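Local coordinates for predicted protein (Acinetobacter sp. RUH2624, PDB 4MEA), which hydrolyses epoxides as a secreted Cif-type virulence factor built on the alpha/beta hydrolase fold, in a chain that pairs with a second copy, at residues N21-N26 with L222-I227; K40-E45 with I119-G124; F183-F188 with N201-Y206. All blocks are in the same frame, centred on the assembly; numbering follows the deposited sequence. Where two conformers were deposited one is given.

Interaction 1 (N21-N26 with L222-I227); sequences NKVKSN and LLAELI
Val-23 and Glu-225 bring their helices to a CA-CA separation of 6.2 Å, a close approach for two helical backbones. The contact is helix-helix packing in an alpha/beta hydrolase: helix 13-25 precedes the first strand of the main sheet, while helix 220-227 belongs to the insertion between strands 151-157 and 267-272, where this family carries its cap. Both segments keep helical backbone bonding, as between Ser-25 N and Asn-21 O at 2.9 Å and between Ile-227 N and Leu-223 O at 2.8 Å. No hydrogen bond spans the interface, so the helices meet by van der Waals packing, which buries 107 Å² summed over both sides.

Val-23 supplies more than half of that area. Its CB points toward the other helix, and with CG1 trans to the backbone N (chi1 166°), CG2 is the methyl that meets both partners. CG2 lies 4.2 Å from Ala-224 CB, whose single carbon is small enough to fit between the helices. The same helix 13-25 also covers Ala-224 through Met-19. Glu-225 comes in by its aliphatic part alone, its straight chain (chi2 -179°) carrying the carboxylate beyond the touching carbon, away from Val-23. There OE2 lies close to OE2 of Glu-221, a pairing that may raise the proton affinity of one acid. The valine itself touches lower down the glutamate: CG2 of Val-23 stands 4.0 Å from CG of Glu-225.

Interaction 2 (K40-E45 with I119-G124); sequences KFIESE and IKKIAG
Lys-121 and Ile-122 of helix 108-123 rest against Ile-42 of strand 37-44, an outermost strand of the main sheet in the alpha/beta hydrolase fold. The helix forms the crossover between the parallel strands 87-90 and 128-133. At this end its axis passes 9.8 Å from that of strand 40-44, with an angle of 145° between their directions, so helix and strand run roughly antiparallel.

In sequence order, Ile-119 turns away from the edge strand and fits against Ile-90, Ile-128 and Tyr-130 of the central strands. Lys-120 likewise serves other neighbours, forming a cation-pi pair with Tyr-150. Lys-121 is the first to reach across. Its CB sits 3.8 Å from Ile-42 CD1, and its chain, bent at chi2 and chi3, curls round that methyl so that CE also approaches CD1, at 4.0 Å. The bend delivers the ammonium to the strand backbone, where NZ makes a weak hydrogen bond of 3.4 Å to Glu-43 O; the glutamate's own CB points away from the helix.

Ile-122 continues the apolar contact on the inner side. Its CD1 meets Ile-42 CG2 at 4.0 Å, and further packing on Tyr-51 and Ile-88 joins it to the next two strands of the same sheet, 47-54 and 87-90. Ala-123 N still bonds Ile-119 O in helical fashion at 2.7 Å. Gly-124 then leaves the helix with positive phi (99°), although its N keeps a weak bond of 3.1 Å to Lys-120 O.

Interaction 3 (F183-F188 with N201-Y206); sequences FGYFSF and NLFFSY
Phe-203 reaches from helix 200-211 to Tyr-185 and Phe-186, across a backbone gap of 12.5 Å between the CA atoms of Phe-186 and Phe-203. All three aromatic residues are buried, in the helical insertion that caps the hydrolase core.

From CB, which points toward the other segment, Phe-203 extends with CG trans to the backbone N (chi1 -180°), and this projects the ring outward from its helix. Of the ring atoms next to CG, CD2 stands 4.1 Å above the plane of the Phe-204 ring, over its centre, so Phe-203 also covers one face of the next aromatic along the helix. On the other branch, CE1 meets Tyr-185 CE2 at 4.0 Å, the two rings sliding past each other obliquely. CE2 approaches Phe-186 CZ at 4.1 Å. At the tip, CZ is 3.9 Å from both CE1 and CZ of Phe-186, and it lies near the plane of that ring, at its edge.

The opposing segment presents its two rings around a type I beta turn from Tyr-185 to Phe-188. Ser-187 OG fastens this turn to the preceding helix by a 2.8 Å hydrogen bond to Phe-183 O, received in the carbonyl plane at a C=O...donor angle of 151°. Outside these two segments, Phe-186 also meets Phe-67, Phe-240 and Tyr-243. The Tyr-185 hydroxyl is engaged by Gln-195 of its own chain and Gln-195 of the second subunit, whose Tyr-185 stacks on this one.

Across the contact itself only ring carbons meet. Dispersion and shape therefore account for it, while the polar end of Tyr-185 is directed to the dimer interface.

Overall arrangement
From the N terminus, helix 13-25 gives the first half of interaction 1, whose loop closes only at 222-227, after 195 intervening residues. Within that span interaction 2 opens on strand 37-44 and closes at 119-124, joining the sheet edge to a crossover helix. Interaction 3 follows in series, closing a short loop from 183-188 to 201-206 within the cap; none of the loops cross. Interactions 2 and 3 lie on opposite sides of the chain's centre, about 31 Å apart between centres. Interactions 1 and 3 touch, because Ile-227 CD1 packs 3.3 Å from Phe-204 CB, so helix 220-227 connects the two, packing against both helix 13-25 and helix 200-211.

Interaction 1 (N21-N26 with L222-I227)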
ATOM      1  N   ASN A  21      20.833 -15.478 -11.818  1.00  8.14           N
ATOM      2  CA  ASN A  21      22.087 -15.575 -12.567  1.00 11.78           C
ATOM      3  C   ASN A  21      22.030 -16.653 -13.631  1.00 14.29           C
ATOM      4  O   ASN A  21      22.598 -16.504 -14.717  1.00 13.79           O
ATOM      5  CB  ASN A  21      23.257 -15.881 -11.641  1.00  9.63           C
ATOM      6  CG  ASN A  21      23.579 -14.745 -10.704  1.00 14.50           C
ATOM      7  OD1 ASN A  21      23.126 -13.615 -10.887  1.00 15.19           O
ATOM      8  ND2 ASN A  21      24.386 -15.040  -9.690  1.00 16.68           N
ATOM      9  N   LYS A  22      21.369 -17.757 -13.298  1.00 10.76           N
ATOM     10  CA  LYS A  22      21.181 -18.850 -14.238  1.00 14.45           C
ATOM     11  C   LYS A  22      20.287 -18.435 -15.408  1.00 17.24           C
ATOM     12  O   LYS A  22      20.544 -18.801 -16.560  1.00 15.83           O
ATOM     13  CB  LYS A  22      20.591 -20.072 -13.527  1.00 22.04           C
ATOM     14  CG  LYS A  22      20.207 -21.218 -14.451  1.00 37.72           C
ATOM     15  CD  LYS A  22      19.589 -22.376 -13.677  1.00 49.69           C
ATOM     16  CE  LYS A  22      19.156 -23.502 -14.603  1.00 56.61           C
ATOM     17  NZ  LYS A  22      18.510 -24.612 -13.845  1.00 60.47           N
ATOM     18  N   VAL A  23      19.232 -17.680 -15.112  1.00 10.08           N
ATOM     19  CA  VAL A  23      18.354 -17.172 -16.162  1.00  6.74           C
ATOM     20  C   VAL A  23      19.172 -16.342 -17.143  1.00  8.22           C
ATOM     21  O   VAL A  23      19.107 -16.539 -18.362  1.00 11.53           O
ATOM     22  CB  VAL A  23      17.191 -16.322 -15.580  1.00 10.54           C
ATOM     23  CG1 VAL A  23      16.510 -15.522 -16.677  1.00  8.92           C
ATOM     24  CG2 VAL A  23      16.175 -17.224 -14.841  1.00  8.21           C
ATOM     25  N   LYS A  24      19.969 -15.425 -16.617  1.00  8.27           N
ATOM     26  CA  LYS A  24      20.774 -14.566 -17.485  1.00 10.47           C
ATOM     27  C   LYS A  24      21.870 -15.333 -18.258  1.00 12.15           C
ATOM     28  O   LYS A  24      21.996 -15.191 -19.479  1.00 15.58           O
ATOM     29  CB  LYS A  24      21.370 -13.408 -16.678  1.00 15.29           C
ATOM     30  CG  LYS A  24      22.064 -12.372 -17.531  1.00 18.53           C
ATOM     31  CD  LYS A  24      22.350 -11.121 -16.727  1.00 23.58           C
ATOM     32  CE  LYS A  24      23.072 -10.078 -17.573  1.00 29.65           C
ATOM     33  NZ  LYS A  24      23.357  -8.836 -16.792  1.00 28.34           N
ATOM     34  N   SER A  25      22.638 -16.166 -17.563  1.00 13.67           N
ATOM     35  CA  SER A  25      23.741 -16.893 -18.192  0.56 14.59           C
ATOM     36  C   SER A  25      23.268 -17.931 -19.214  1.00 16.35           C
ATOM     37  O   SER A  25      23.985 -18.247 -20.167  1.00 18.49           O
ATOM     38  CB  SER A  25      24.635 -17.550 -17.131  0.56 12.74           C
ATOM     39  OG  SER A  25      25.221 -16.572 -16.279  0.56 11.75           O
ATOM     40  N   ASN A  26      22.068 -18.469 -19.015  1.00 10.57           N
ATOM     41  CA  ASN A  26      21.515 -19.446 -19.954  1.00  8.55           C
ATOM     42  C   ASN A  26      20.682 -18.809 -21.061  1.00 16.03           C
ATOM     43  O   ASN A  26      20.139 -19.510 -21.913  1.00 17.74           O
ATOM     44  CB  ASN A  26      20.680 -20.500 -19.222  1.00 15.80           C
ATOM     45  CG  ASN A  26      21.530 -21.452 -18.401  1.00 25.90           C
ATOM     46  OD1 ASN A  26      22.660 -21.763 -18.766  1.00 27.24           O
ATOM     47  ND2 ASN A  26      20.988 -21.917 -17.287  1.00 35.35           N
ATOM     48  N   LEU A 222       9.535 -20.335 -13.789  1.00 12.60           N
ATOM     49  CA  LEU A 222       8.868 -19.254 -14.518  1.00 13.86           C
ATOM     50  C   LEU A 222       8.962 -17.950 -13.716  1.00 12.38           C
ATOM     51  O   LEU A 222       9.241 -16.885 -14.269  1.00 14.50           O
ATOM     52  CB  LEU A 222       7.407 -19.595 -14.830  1.00 12.81           C
ATOM     53  CG  LEU A 222       6.637 -18.451 -15.509  1.00 15.10           C
ATOM     54  CD1 LEU A 222       7.242 -18.076 -16.862  1.00 13.30           C
ATOM     55  CD2 LEU A 222       5.168 -18.808 -15.678  1.00 15.49           C
ATOM     56  N   LEU A 223       8.740 -18.033 -12.407  1.00  9.86           N
ATOM     57  CA  LEU A 223       8.846 -16.845 -11.573  1.00  9.94           C
ATOM     58  C   LEU A 223      10.257 -16.256 -11.629  1.00 11.09           C
ATOM     59  O   LEU A 223      10.418 -15.041 -11.766  1.00 12.35           O
ATOM     60  CB  LEU A 223       8.388 -17.127 -10.134  1.00  8.41           C
ATOM     61  CG  LEU A 223       6.869 -17.300  -9.960  1.00 14.18           C
ATOM     62  CD1 LEU A 223       6.514 -17.858  -8.574  1.00  6.08           C
ATOM     63  CD2 LEU A 223       6.107 -15.990 -10.224  1.00 12.89           C
ATOM     64  N   ALA A 224      11.279 -17.105 -11.539  1.00 10.57           N
ATOM     65  CA  ALA A 224      12.657 -16.631 -11.639  1.00  9.34           C
ATOM     66  C   ALA A 224      12.897 -15.864 -12.948  1.00 11.12           C
ATOM     67  O   ALA A 224      13.576 -14.830 -12.963  1.00  8.59           O
ATOM     68  CB  ALA A 224      13.649 -17.800 -11.502  1.00  8.02           C
ATOM     69  N   GLU A 225      12.317 -16.359 -14.037  1.00  8.77           N
ATOM     70  CA  GLU A 225      12.431 -15.699 -15.347  1.00 11.32           C
ATOM     71  C   GLU A 225      11.705 -14.354 -15.403  1.00 14.84           C
ATOM     72  O   GLU A 225      12.198 -13.403 -16.017  1.00 11.82           O
ATOM     73  CB  GLU A 225      11.898 -16.609 -16.453  1.00  7.64           C
ATOM     74  CG  GLU A 225      12.711 -17.860 -16.635  1.00 11.42           C
ATOM     75  CD  GLU A 225      12.176 -18.735 -17.745  1.00 23.58           C
ATOM     76  OE1 GLU A 225      11.252 -18.290 -18.461  1.00 27.81           O
ATOM     77  OE2 GLU A 225      12.684 -19.862 -17.901  1.00 27.49           O
ATOM     78  N   LEU A 226      10.536 -14.284 -14.770  1.00  9.57           N
ATOM     79  CA  LEU A 226       9.768 -13.041 -14.702  1.00  8.70           C
ATOM     80  C   LEU A 226      10.385 -12.012 -13.754  1.00  6.91           C
ATOM     81  O   LEU A 226      10.248 -10.805 -13.958  1.00 11.65           O
ATOM     82  CB  LEU A 226       8.322 -13.323 -14.278  1.00  7.60           C
ATOM     83  CG  LEU A 226       7.542 -14.130 -15.315  1.00 14.03           C
ATOM     84  CD1 LEU A 226       6.169 -14.520 -14.791  1.00  9.57           C
ATOM     85  CD2 LEU A 226       7.431 -13.309 -16.594  1.00 15.17           C
ATOM     86  N   ILE A 227      11.068 -12.489 -12.722  1.00  6.18           N
ATOM     87  CA  ILE A 227      11.564 -11.603 -11.673  1.00  8.01           C
ATOM     88  C   ILE A 227      12.989 -11.108 -11.920  1.00 11.45           C
ATOM     89  O   ILE A 227      13.341  -9.990 -11.535  1.00 10.88           O
ATOM     90  CB  ILE A 227      11.422 -12.259 -10.285  1.00 10.31           C
ATOM     91  CG1 ILE A 227       9.937 -12.523 -10.009  1.00  9.18           C
ATOM     92  CG2 ILE A 227      12.033 -11.368  -9.211  1.00  7.28           C
ATOM     93  CD1 ILE A 227       9.649 -13.410  -8.788  1.00  5.82           C
TER

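Interaction 2 (K40-E45 with I119-G124)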
ATOM      1  N   LYS A  40      16.706  -6.293 -30.793  1.00  9.35           N
ATOM      2  CA  LYS A  40      17.414  -5.116 -31.280  1.00 14.62           C
ATOM      3  C   LYS A  40      17.301  -3.976 -30.288  1.00 17.92           C
ATOM      4  O   LYS A  40      16.504  -4.036 -29.359  1.00 13.38           O
ATOM      5  CB  LYS A  40      16.823  -4.659 -32.614  1.00 19.37           C
ATOM      6  CG  LYS A  40      16.911  -5.682 -33.721  1.00 23.73           C
ATOM      7  CD  LYS A  40      16.400  -5.097 -35.014  1.00 30.90           C
ATOM      8  CE  LYS A  40      16.345  -6.144 -36.104  1.00 43.09           C
ATOM      9  NZ  LYS A  40      15.997  -5.536 -37.420  1.00 51.26           N
ATOM     10  N   PHE A  41      18.091  -2.929 -30.505  1.00 11.10           N
ATOM     11  CA  PHE A  41      18.040  -1.744 -29.668  1.00 14.95           C
ATOM     12  C   PHE A  41      17.904  -0.499 -30.537  1.00 22.52           C
ATOM     13  O   PHE A  41      18.355  -0.476 -31.683  1.00 21.66           O
ATOM     14  CB  PHE A  41      19.297  -1.639 -28.803  1.00 12.71           C
ATOM     15  CG  PHE A  41      19.447  -2.757 -27.808  1.00 14.01           C
ATOM     16  CD1 PHE A  41      19.088  -2.575 -26.483  1.00 14.18           C
ATOM     17  CD2 PHE A  41      19.952  -3.989 -28.198  1.00 15.54           C
ATOM     18  CE1 PHE A  41      19.232  -3.601 -25.555  1.00 16.44           C
ATOM     19  CE2 PHE A  41      20.092  -5.018 -27.281  1.00 19.87           C
ATOM     20  CZ  PHE A  41      19.735  -4.821 -25.954  1.00 17.33           C
ATOM     21  N   ILE A  42      17.281   0.538 -29.989  1.00 21.58           N
ATOM     22  CA  ILE A  42      17.126   1.787 -30.720  1.00 17.02           C
ATOM     23  C   ILE A  42      17.099   2.991 -29.791  1.00 21.91           C
ATOM     24  O   ILE A  42      16.448   2.974 -28.742  1.00 15.23           O
ATOM     25  CB  ILE A  42      15.861   1.789 -31.603  1.00 18.23           C
ATOM     26  CG1 ILE A  42      15.879   3.004 -32.537  1.00 22.15           C
ATOM     27  CG2 ILE A  42      14.605   1.773 -30.736  1.00 14.23           C
ATOM     28  CD1 ILE A  42      14.802   2.992 -33.588  1.00 26.05           C
ATOM     29  N   GLU A  43      17.802   4.045 -30.194  1.00 13.34           N
ATOM     30  CA  GLU A  43      17.888   5.250 -29.382  1.00 17.17           C
ATOM     31  C   GLU A  43      16.732   6.184 -29.725  1.00 22.02           C
ATOM     32  O   GLU A  43      16.436   6.423 -30.901  1.00 19.38           O
ATOM     33  CB  GLU A  43      19.233   5.950 -29.600  1.00 17.62           C
ATOM     34  CG  GLU A  43      19.620   6.907 -28.483  1.00 31.44           C
ATOM     35  CD  GLU A  43      20.283   6.203 -27.311  1.00 31.95           C
ATOM     36  OE1 GLU A  43      20.230   6.740 -26.188  1.00 39.66           O
ATOM     37  OE2 GLU A  43      20.873   5.121 -27.517  1.00 29.36           O
ATOM     38  N   SER A  44      16.066   6.686 -28.689  1.00 18.68           N
ATOM     39  CA  SER A  44      14.980   7.644 -28.846  1.00 13.49           C
ATOM     40  C   SER A  44      15.042   8.649 -27.710  1.00 20.60           C
ATOM     41  O   SER A  44      14.905   8.286 -26.538  1.00  9.76           O
ATOM     42  CB  SER A  44      13.618   6.950 -28.834  1.00 12.71           C
ATOM     43  OG  SER A  44      12.569   7.895 -29.024  1.00 16.32           O
ATOM     44  N   GLU A  45      15.250   9.912 -28.066  1.00 18.61           N
ATOM     45  CA  GLU A  45      15.330  10.998 -27.097  1.00 17.08           C
ATOM     46  C   GLU A  45      16.402  10.706 -26.051  1.00 21.60           C
ATOM     47  O   GLU A  45      16.262  11.072 -24.889  1.00 20.89           O
ATOM     48  CB  GLU A  45      13.970  11.256 -26.422  1.00 19.56           C
ATOM     49  CG  GLU A  45      12.765  11.345 -27.373  1.00 21.69           C
ATOM     50  CD  GLU A  45      12.837  12.517 -28.354  1.00 29.81           C
ATOM     51  OE1 GLU A  45      13.629  13.460 -28.128  1.00 22.30           O
ATOM     52  OE2 GLU A  45      12.094  12.492 -29.360  1.00 29.43           O
ATOM     53  N   ILE A 119       8.852   3.888 -32.433  1.00 15.67           N
ATOM     54  CA  ILE A 119       7.830   3.189 -33.196  1.00 11.50           C
ATOM     55  C   ILE A 119       7.806   3.651 -34.657  1.00 17.23           C
ATOM     56  O   ILE A 119       7.712   2.833 -35.573  1.00 18.08           O
ATOM     57  CB  ILE A 119       6.442   3.353 -32.550  1.00 10.29           C
ATOM     58  CG1 ILE A 119       6.395   2.577 -31.227  1.00 14.35           C
ATOM     59  CG2 ILE A 119       5.360   2.864 -33.483  1.00  8.47           C
ATOM     60  CD1 ILE A 119       5.177   2.893 -30.371  1.00 14.28           C
ATOM     61  N   LYS A 120       7.919   4.959 -34.874  1.00 15.76           N
ATOM     62  CA  LYS A 120       7.887   5.482 -36.230  1.00 17.95           C
ATOM     63  C   LYS A 120       9.038   4.880 -37.037  1.00 18.40           C
ATOM     64  O   LYS A 120       8.886   4.572 -38.219  1.00 24.75           O
ATOM     65  CB  LYS A 120       7.944   7.014 -36.227  1.00 24.90           C
ATOM     66  CG  LYS A 120       6.636   7.694 -35.788  1.00 22.36           C
ATOM     67  CD  LYS A 120       5.545   7.535 -36.841  1.00 27.63           C
ATOM     68  CE  LYS A 120       4.312   8.385 -36.532  1.00 31.24           C
ATOM     69  NZ  LYS A 120       4.653   9.822 -36.335  1.00 36.96           N
ATOM     70  N   LYS A 121      10.182   4.690 -36.385  1.00 17.10           N
ATOM     71  CA  LYS A 121      11.369   4.158 -37.063  1.00 13.59           C
ATOM     72  C   LYS A 121      11.313   2.645 -37.257  1.00 21.28           C
ATOM     73  O   LYS A 121      11.714   2.131 -38.306  1.00 18.56           O
ATOM     74  CB  LYS A 121      12.651   4.573 -36.326  1.00 14.96           C
ATOM     75  CG  LYS A 121      12.963   6.056 -36.466  1.00 30.04           C
ATOM     76  CD  LYS A 121      13.629   6.634 -35.225  1.00 48.40           C
ATOM     77  CE  LYS A 121      15.144   6.552 -35.293  1.00 53.96           C
ATOM     78  NZ  LYS A 121      15.771   7.221 -34.114  1.00 61.06           N
ATOM     79  N   ILE A 122      10.809   1.925 -36.259  1.00 18.14           N
ATOM     80  CA  ILE A 122      10.776   0.466 -36.341  1.00 22.51           C
ATOM     81  C   ILE A 122       9.599  -0.016 -37.182  1.00 23.94           C
ATOM     82  O   ILE A 122       9.730  -0.944 -37.979  1.00 24.26           O
ATOM     83  CB  ILE A 122      10.655  -0.180 -34.952  1.00 23.12           C
ATOM     84  CG1 ILE A 122      11.818   0.232 -34.057  1.00 23.91           C
ATOM     85  CG2 ILE A 122      10.588  -1.695 -35.071  1.00 22.83           C
ATOM     86  CD1 ILE A 122      11.536  -0.018 -32.576  1.00 17.71           C
ATOM     87  N   ALA A 123       8.448   0.620 -36.994  1.00 15.46           N
ATOM     88  CA  ALA A 123       7.209   0.148 -37.595  1.00 22.34           C
ATOM     89  C   ALA A 123       7.006   0.772 -38.965  1.00 22.04           C
ATOM     90  O   ALA A 123       6.404   0.163 -39.846  1.00 26.11           O
ATOM     91  CB  ALA A 123       6.013   0.448 -36.682  1.00 21.45           C
ATOM     92  N   GLY A 124       7.516   1.987 -39.138  1.00 25.06           N
ATOM     93  CA  GLY A 124       7.381   2.682 -40.404  1.00 25.03           C
ATOM     94  C   GLY A 124       6.254   3.692 -40.373  1.00 24.04           C
ATOM     95  O   GLY A 124       5.754   4.047 -39.302  1.00 24.36           O
TER

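Interaction 3 (F183-F188 with N201-Y206)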
ATOM      1  N   PHE A 183      -0.308   1.728  -5.638  1.00  7.20           N
ATOM      2  CA  PHE A 183      -0.003   3.045  -6.187  1.00 11.31           C
ATOM      3  C   PHE A 183       0.644   3.919  -5.109  1.00  9.36           C
ATOM      4  O   PHE A 183       1.484   4.775  -5.410  1.00 11.58           O
ATOM      5  CB  PHE A 183      -1.247   3.735  -6.772  1.00  7.56           C
ATOM      6  CG  PHE A 183      -1.828   3.044  -7.984  1.00 14.71           C
ATOM      7  CD1 PHE A 183      -1.213   3.147  -9.223  1.00 16.42           C
ATOM      8  CD2 PHE A 183      -3.010   2.323  -7.890  1.00 16.96           C
ATOM      9  CE1 PHE A 183      -1.753   2.525 -10.348  1.00 12.72           C
ATOM     10  CE2 PHE A 183      -3.554   1.706  -9.010  1.00 15.09           C
ATOM     11  CZ  PHE A 183      -2.919   1.811 -10.244  1.00 15.69           C
ATOM     12  N   GLY A 184       0.261   3.689  -3.853  1.00  8.29           N
ATOM     13  CA  GLY A 184       0.861   4.400  -2.734  1.00  5.50           C
ATOM     14  C   GLY A 184       2.215   3.844  -2.330  1.00  8.22           C
ATOM     15  O   GLY A 184       3.193   4.585  -2.199  1.00  5.96           O
ATOM     16  N   TYR A 185       2.277   2.534  -2.108  1.00  3.04           N
ATOM     17  CA  TYR A 185       3.532   1.899  -1.697  1.00  5.55           C
ATOM     18  C   TYR A 185       4.650   2.169  -2.710  1.00  5.92           C
ATOM     19  O   TYR A 185       5.774   2.507  -2.326  1.00  7.14           O
ATOM     20  CB  TYR A 185       3.327   0.390  -1.500  1.00  8.15           C
ATOM     21  CG  TYR A 185       4.589  -0.403  -1.170  1.00  6.71           C
ATOM     22  CD1 TYR A 185       5.393  -0.067  -0.076  1.00 12.21           C
ATOM     23  CD2 TYR A 185       4.945  -1.504  -1.925  1.00  4.77           C
ATOM     24  CE1 TYR A 185       6.530  -0.814   0.237  1.00 10.31           C
ATOM     25  CE2 TYR A 185       6.083  -2.257  -1.622  1.00  7.70           C
ATOM     26  CZ  TYR A 185       6.870  -1.902  -0.549  1.00 10.06           C
ATOM     27  OH  TYR A 185       7.987  -2.652  -0.244  1.00  7.45           O
ATOM     28  N   PHE A 186       4.330   2.060  -4.001  1.00  8.22           N
ATOM     29  CA  PHE A 186       5.335   2.223  -5.056  1.00  8.49           C
ATOM     30  C   PHE A 186       5.805   3.678  -5.233  1.00 12.02           C
ATOM     31  O   PHE A 186       6.807   3.928  -5.891  1.00 10.22           O
ATOM     32  CB  PHE A 186       4.835   1.664  -6.398  1.00  4.93           C
ATOM     33  CG  PHE A 186       4.701   0.155  -6.438  1.00  9.68           C
ATOM     34  CD1 PHE A 186       5.222  -0.638  -5.426  1.00  8.82           C
ATOM     35  CD2 PHE A 186       4.067  -0.471  -7.511  1.00  9.50           C
ATOM     36  CE1 PHE A 186       5.108  -2.033  -5.482  1.00  7.48           C
ATOM     37  CE2 PHE A 186       3.937  -1.869  -7.565  1.00  2.71           C
ATOM     38  CZ  PHE A 186       4.466  -2.640  -6.551  1.00  4.83           C
ATOM     39  N   SER A 187       5.088   4.638  -4.661  1.00  6.05           N
ATOM     40  CA  SER A 187       5.518   6.029  -4.752  1.00 11.18           C
ATOM     41  C   SER A 187       5.918   6.607  -3.395  1.00 11.81           C
ATOM     42  O   SER A 187       6.077   7.818  -3.255  1.00  8.89           O
ATOM     43  CB  SER A 187       4.430   6.891  -5.408  1.00 12.23           C
ATOM     44  OG  SER A 187       3.201   6.818  -4.698  1.00 11.24           O
ATOM     45  N   PHE A 188       6.105   5.728  -2.410  1.00  8.80           N
ATOM     46  CA  PHE A 188       6.422   6.104  -1.029  1.00  8.09           C
ATOM     47  C   PHE A 188       7.939   6.177  -0.895  1.00  8.31           C
ATOM     48  O   PHE A 188       8.583   5.184  -0.587  1.00  9.89           O
ATOM     49  CB  PHE A 188       5.832   5.039  -0.089  1.00  5.49           C
ATOM     50  CG  PHE A 188       5.863   5.386   1.389  1.00  3.21           C
ATOM     51  CD1 PHE A 188       5.100   6.422   1.896  1.00  8.94           C
ATOM     52  CD2 PHE A 188       6.602   4.609   2.280  1.00  5.02           C
ATOM     53  CE1 PHE A 188       5.100   6.711   3.256  1.00 11.58           C
ATOM     54  CE2 PHE A 188       6.602   4.884   3.637  1.00  9.00           C
ATOM     55  CZ  PHE A 188       5.848   5.944   4.127  1.00  5.30           C
ATOM     56  N   ASN A 201      12.573 -12.018  -5.268  1.00  9.98           N
ATOM     57  CA  ASN A 201      11.812 -13.260  -5.424  1.00  9.27           C
ATOM     58  C   ASN A 201      10.650 -13.347  -4.420  1.00  9.45           C
ATOM     59  O   ASN A 201       9.542 -13.763  -4.770  1.00  8.76           O
ATOM     60  CB  ASN A 201      12.731 -14.489  -5.322  1.00  5.52           C
ATOM     61  CG  ASN A 201      12.154 -15.710  -6.020  1.00  8.35           C
ATOM     62  OD1 ASN A 201      11.139 -15.619  -6.709  1.00 11.42           O
ATOM     63  ND2 ASN A 201      12.795 -16.859  -5.839  1.00  7.94           N
ATOM     64  N   LEU A 202      10.903 -12.937  -3.182  1.00  8.58           N
ATOM     65  CA  LEU A 202       9.873 -12.957  -2.146  1.00  7.67           C
ATOM     66  C   LEU A 202       8.705 -12.056  -2.522  1.00 10.78           C
ATOM     67  O   LEU A 202       7.546 -12.494  -2.533  1.00 11.33           O
ATOM     68  CB  LEU A 202      10.458 -12.523  -0.789  1.00  7.20           C
ATOM     69  CG  LEU A 202       9.484 -12.248   0.364  1.00  6.79           C
ATOM     70  CD1 LEU A 202       8.718 -13.516   0.733  1.00  7.77           C
ATOM     71  CD2 LEU A 202      10.234 -11.701   1.586  1.00  6.57           C
ATOM     72  N   PHE A 203       8.999 -10.792  -2.824  1.00  8.43           N
ATOM     73  CA  PHE A 203       7.930  -9.848  -3.153  1.00 12.28           C
ATOM     74  C   PHE A 203       7.154 -10.223  -4.414  1.00 10.01           C
ATOM     75  O   PHE A 203       5.924 -10.288  -4.393  1.00  6.80           O
ATOM     76  CB  PHE A 203       8.431  -8.400  -3.294  1.00  7.81           C
ATOM     77  CG  PHE A 203       7.318  -7.423  -3.630  1.00  7.28           C
ATOM     78  CD1 PHE A 203       6.537  -6.876  -2.624  1.00  6.90           C
ATOM     79  CD2 PHE A 203       7.021  -7.104  -4.954  1.00  4.78           C
ATOM     80  CE1 PHE A 203       5.499  -6.010  -2.918  1.00  7.83           C
ATOM     81  CE2 PHE A 203       5.984  -6.228  -5.257  1.00  7.45           C
ATOM     82  CZ  PHE A 203       5.222  -5.680  -4.237  1.00  9.37           C
ATOM     83  N   PHE A 204       7.867 -10.437  -5.517  1.00  6.79           N
ATOM     84  CA  PHE A 204       7.205 -10.710  -6.790  1.00 10.82           C
ATOM     85  C   PHE A 204       6.508 -12.069  -6.868  1.00  6.15           C
ATOM     86  O   PHE A 204       5.457 -12.189  -7.506  1.00  7.96           O
ATOM     87  CB  PHE A 204       8.178 -10.538  -7.959  1.00  9.78           C
ATOM     88  CG  PHE A 204       8.441  -9.094  -8.324  1.00 10.53           C
ATOM     89  CD1 PHE A 204       7.519  -8.375  -9.077  1.00 11.69           C
ATOM     90  CD2 PHE A 204       9.603  -8.464  -7.917  1.00  3.79           C
ATOM     91  CE1 PHE A 204       7.753  -7.037  -9.419  1.00 11.83           C
ATOM     92  CE2 PHE A 204       9.849  -7.131  -8.259  1.00  8.97           C
ATOM     93  CZ  PHE A 204       8.927  -6.422  -9.013  1.00 12.13           C
ATOM     94  N   SER A 205       7.082 -13.101  -6.251  1.00  7.43           N
ATOM     95  CA  SER A 205       6.397 -14.394  -6.221  1.00 11.04           C
ATOM     96  C   SER A 205       4.992 -14.219  -5.641  1.00 13.05           C
ATOM     97  O   SER A 205       4.008 -14.716  -6.198  1.00 12.15           O
ATOM     98  CB  SER A 205       7.182 -15.438  -5.419  1.00 13.34           C
ATOM     99  OG  SER A 205       8.312 -15.904  -6.147  1.00  8.61           O
ATOM    100  N   TYR A 206       4.905 -13.505  -4.524  1.00  7.42           N
ATOM    101  CA  TYR A 206       3.618 -13.286  -3.870  1.00  7.32           C
ATOM    102  C   TYR A 206       2.742 -12.331  -4.693  1.00  7.64           C
ATOM    103  O   TYR A 206       1.575 -12.617  -4.968  1.00  8.31           O
ATOM    104  CB  TYR A 206       3.808 -12.766  -2.434  1.00  6.34           C
ATOM    105  CG  TYR A 206       2.506 -12.724  -1.671  1.00  6.79           C
ATOM    106  CD1 TYR A 206       2.027 -13.855  -1.021  1.00  9.43           C
ATOM    107  CD2 TYR A 206       1.740 -11.563  -1.636  1.00  9.34           C
ATOM    108  CE1 TYR A 206       0.823 -13.829  -0.345  1.00 12.67           C
ATOM    109  CE2 TYR A 206       0.541 -11.525  -0.965  1.00  7.94           C
ATOM    110  CZ  TYR A 206       0.086 -12.662  -0.323  1.00 10.06           C
ATOM    111  OH  TYR A 206      -1.118 -12.615   0.348  1.00 15.61           O
TER